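Local structure of bifunctional enzyme IspD/IspF (Campylobacter jejuni, 1W55) at residues His251-Ala256 / Ser359-Lys364; Gly259-Gly264 / Asp291-Ile296. The protein catalyses two separate steps of isoprenoid precursor synthesis, cytidylyl transfer to methylerythritol 4-phosphate and, later in the pathway, cyclisation to the 2,4-cyclodiphosphate with release of CMP. All blocks are in the same frame, centred on the assembly; numbering follows the deposited sequence.

In the fold
Both interactions use helix 248-260 of the IspF half, and their centres lie about 10 Å apart. Interaction 1 seats the middle of that helix on strand 354-365; interaction 2, nested in sequence between the two partners of interaction 1, joins the end of the helix and the turn after it to helix 282-295. L363 links them: its CD1 lies 3.6 Å from A261 N and 3.8 Å from V293 CG1. Interaction 1 is nearer the active site, with the side chain of S252 about 8 Å from a bound magnesium ion and about 10 Å from bound CMP, whereas the side chain of L263 in interaction 2 is about 12 Å from CMP.

Interaction 1: His251-Ala256 / Ser359-Lys364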
# COMPACT_ATOMS: atom_id res chain seq x y z
N HIS A 251 11.97 46.32 -0.35
CA HIS A 251 13.36 46.03 -0.04
C HIS A 251 13.48 45.06 1.13
O HIS A 251 14.30 44.14 1.08
CB HIS A 251 14.13 47.33 0.23
CG HIS A 251 14.14 48.25 -0.95
ND1 HIS A 251 14.32 49.62 -0.84
CD2 HIS A 251 13.96 48.01 -2.27
CE1 HIS A 251 14.26 50.17 -2.04
NE2 HIS A 251 14.05 49.21 -2.92
N SER A 252 12.65 45.25 2.16
CA SER A 252 12.64 44.36 3.31
C SER A 252 12.19 42.97 2.88
O SER A 252 12.78 41.97 3.27
CB SER A 252 11.73 44.90 4.41
OG SER A 252 11.60 43.96 5.47
N LEU A 253 11.14 42.92 2.07
CA LEU A 253 10.60 41.66 1.61
C LEU A 253 11.60 40.88 0.73
O LEU A 253 11.74 39.67 0.86
CB LEU A 253 9.29 41.89 0.87
CG LEU A 253 8.61 40.66 0.30
CD1 LEU A 253 8.41 39.57 1.39
CD2 LEU A 253 7.29 41.08 -0.36
N THR A 254 12.29 41.59 -0.16
CA THR A 254 13.36 41.00 -0.96
C THR A 254 14.40 40.31 -0.06
O THR A 254 14.80 39.19 -0.32
CB THR A 254 14.02 42.10 -1.79
OG1 THR A 254 13.04 42.72 -2.67
CG2 THR A 254 15.08 41.51 -2.71
N ASP A 255 14.82 40.99 1.01
CA ASP A 255 15.76 40.40 1.96
C ASP A 255 15.22 39.10 2.58
O ASP A 255 15.96 38.14 2.72
CB ASP A 255 16.12 41.42 3.04
CG ASP A 255 17.46 42.10 2.78
OD1 ASP A 255 18.02 41.91 1.68
OD2 ASP A 255 18.03 42.84 3.62
N ALA A 256 13.94 39.07 2.94
CA ALA A 256 13.37 37.88 3.58
C ALA A 256 13.36 36.69 2.64
O ALA A 256 13.71 35.57 3.04
CB ALA A 256 11.96 38.17 4.12
N SER A 359 9.78 41.90 7.69
CA SER A 359 9.17 40.87 6.84
C SER A 359 9.50 39.47 7.32
O SER A 359 10.61 39.21 7.78
CB SER A 359 9.64 41.00 5.38
OG SER A 359 9.34 42.28 4.85
N SER A 360 8.52 38.56 7.21
CA SER A 360 8.73 37.14 7.44
C SER A 360 8.16 36.34 6.27
O SER A 360 7.06 36.63 5.77
CB SER A 360 8.10 36.63 8.74
OG SER A 360 8.41 37.49 9.81
N VAL A 361 8.88 35.30 5.90
CA VAL A 361 8.54 34.48 4.76
C VAL A 361 8.78 33.00 5.14
O VAL A 361 9.65 32.70 5.95
CB VAL A 361 9.45 34.96 3.61
CG1 VAL A 361 10.06 33.83 2.82
CG2 VAL A 361 8.75 36.02 2.78
N ASN A 362 7.95 32.11 4.59
CA ASN A 362 8.19 30.68 4.68
C ASN A 362 8.32 30.15 3.25
O ASN A 362 7.49 30.46 2.39
CB ASN A 362 7.06 29.96 5.44
CG ASN A 362 7.38 29.74 6.92
OD1 ASN A 362 8.45 30.11 7.41
ND2 ASN A 362 6.46 29.11 7.63
N LEU A 363 9.38 29.39 3.01
CA LEU A 363 9.65 28.79 1.71
C LEU A 363 9.61 27.27 1.88
O LEU A 363 10.10 26.74 2.88
CB LEU A 363 11.06 29.13 1.25
CG LEU A 363 11.48 30.43 0.59
CD1 LEU A 363 12.96 30.26 0.13
CD2 LEU A 363 10.54 30.81 -0.58
N LYS A 364 9.04 26.59 0.89
CA LYS A 364 9.11 25.14 0.80
C LYS A 364 9.81 24.79 -0.51
O LYS A 364 10.05 25.68 -1.33
CB LYS A 364 7.72 24.53 0.80
CG LYS A 364 6.93 24.85 -0.45
CD LYS A 364 5.53 24.31 -0.38
CE LYS A 364 4.74 24.75 -1.61
NZ LYS A 364 3.50 23.95 -1.82
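S359 and S252 meet hydroxyl to hydroxyl: S359 OG donates to S252 OG at 2.9 Å. On the helix, S252 holds OG anti to its backbone N (chi1 173°); on the strand, S359 turns OG to the side of its own N (chi1 -58°). S252 OG is also bonded to the carbonyl O of V357, which can only accept, so the buried hydroxyls form a short relay running back to the strand. S359 OG lies 3.4 Å from L253 N, but the N-H is not aimed at it, and the pair is not a hydrogen bond.

A256 CB packs on S359 CB at 3.9 Å and on V361 CG2 at 4.1 Å. L253 and V361 cross at about a right angle, CD1 of the leucine reaching CG2 of the valine at 3.8 Å. This is a helix laid on one face of the IspF sheet: the segment axes come within 7.4 Å and cross at -35°, and the small residues S252, A256 and S359 line the interface. L300 and I303 of the neighbouring strand touch V361, while L286 of helix 282-295 touches L253. H251, a metal ligand by similarity, points away from the strand, and its ND1 is hydrogen-bonded to H219 NE2.

Interaction 2: Gly259-Gly264 / Asp291-Ile296; sequences GAAGLG and DKVREI
I296 carries CG1 in the position between its backbone N and carbonyl carbon (chi1 58°), and the extended remainder of the chain delivers CD1 to the turn at A261 and L263. V293 swings CG1 opposite its N (chi1 164°), which leaves CG2 on the N side, where it meets A261 CB. That methyl pair, at 3.5 Å, is closer than two methyl groups normally approach.

L263 uses both branches: CD1 meets I296 CD1, just past the helix end, tip to tip at 3.8 Å, while CD2 rests 3.9 Å from V293 CG2 and 4.0 Å from K292 CB. The bend of K292 at chi2 carries its amine away from this apolar patch. I296 CD1 also lies 3.7 Å from A261 O. Helix 248-260 finishes here in a Schellman motif, G262 taking positive phi (72°); A261 precedes the turn, and the chain reversing after G262 brings L263 alongside the end of helix 282-295. F298, on the following strand, touches both A261 and V293. I296 touches F25, and E295 bonds through its backbone to K22, both in the IspD half, so this helix end also meets the other catalytic domain. G264 N bonds to N337 OD1 of a third subunit.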
# COMPACT_ATOMS: atom_id res chain seq x y z
N GLY A 259 16.88 35.55 1.99
CA GLY A 259 17.39 35.00 3.23
C GLY A 259 16.93 33.58 3.47
O GLY A 259 17.73 32.72 3.84
N ALA A 260 15.64 33.32 3.22
CA ALA A 260 15.08 31.98 3.39
C ALA A 260 15.72 30.98 2.42
O ALA A 260 15.83 29.80 2.73
CB ALA A 260 13.55 32.02 3.23
N ALA A 261 16.15 31.48 1.26
CA ALA A 261 16.76 30.65 0.22
C ALA A 261 18.27 30.55 0.35
O ALA A 261 18.91 29.88 -0.45
CB ALA A 261 16.39 31.20 -1.18
N GLY A 262 18.84 31.23 1.34
CA GLY A 262 20.27 31.24 1.54
C GLY A 262 21.05 32.03 0.50
O GLY A 262 22.21 31.75 0.26
N LEU A 263 20.42 33.06 -0.09
CA LEU A 263 20.99 33.77 -1.23
C LEU A 263 21.50 35.18 -0.91
O LEU A 263 21.56 36.04 -1.80
CB LEU A 263 19.95 33.84 -2.35
CG LEU A 263 20.07 32.99 -3.63
CD1 LEU A 263 20.82 31.68 -3.42
CD2 LEU A 263 18.67 32.74 -4.27
N GLY A 264 21.87 35.42 0.34
CA GLY A 264 22.49 36.68 0.72
C GLY A 264 21.48 37.75 1.11
O GLY A 264 20.53 37.48 1.86
N ASP A 291 12.64 35.12 -8.67
CA ASP A 291 13.07 34.27 -9.79
C ASP A 291 14.33 33.49 -9.44
O ASP A 291 14.43 32.31 -9.76
CB ASP A 291 13.33 35.10 -11.06
CG ASP A 291 12.05 35.51 -11.78
OD1 ASP A 291 10.98 34.91 -11.52
OD2 ASP A 291 12.05 36.43 -12.64
N LYS A 292 15.30 34.15 -8.82
CA LYS A 292 16.53 33.47 -8.38
C LYS A 292 16.24 32.31 -7.42
O LYS A 292 16.86 31.26 -7.51
CB LYS A 292 17.51 34.45 -7.71
CG LYS A 292 18.09 35.48 -8.65
CD LYS A 292 19.03 34.85 -9.68
CE LYS A 292 19.17 35.77 -10.91
NZ LYS A 292 20.48 35.64 -11.60
N VAL A 293 15.28 32.53 -6.53
CA VAL A 293 14.90 31.57 -5.50
C VAL A 293 14.18 30.39 -6.14
O VAL A 293 14.37 29.24 -5.74
CB VAL A 293 14.02 32.27 -4.43
CG1 VAL A 293 13.29 31.28 -3.56
CG2 VAL A 293 14.87 33.23 -3.59
N ARG A 294 13.36 30.67 -7.14
CA ARG A 294 12.66 29.61 -7.87
C ARG A 294 13.62 28.74 -8.70
O ARG A 294 13.39 27.55 -8.88
CB ARG A 294 11.58 30.21 -8.75
CG ARG A 294 10.42 30.81 -7.99
CD ARG A 294 9.44 31.54 -8.88
NE ARG A 294 8.55 30.61 -9.58
CZ ARG A 294 7.96 30.86 -10.75
NH1 ARG A 294 8.16 32.01 -11.39
NH2 ARG A 294 7.17 29.94 -11.28
N GLU A 295 14.69 29.35 -9.21
CA GLU A 295 15.70 28.64 -10.01
C GLU A 295 16.37 27.52 -9.21
O GLU A 295 16.66 26.47 -9.76
CB GLU A 295 16.78 29.61 -10.53
CG GLU A 295 16.35 30.37 -11.78
CD GLU A 295 17.33 31.48 -12.17
OE1 GLU A 295 18.43 31.58 -11.57
OE2 GLU A 295 16.99 32.24 -13.10
N ILE A 296 16.59 27.76 -7.92
CA ILE A 296 17.18 26.75 -7.04
C ILE A 296 16.16 25.86 -6.30
O ILE A 296 16.51 25.15 -5.37
CB ILE A 296 18.23 27.36 -6.08
CG1 ILE A 296 17.62 28.47 -5.21
CG2 ILE A 296 19.44 27.88 -6.87
CD1 ILE A 296 18.47 28.81 -4.00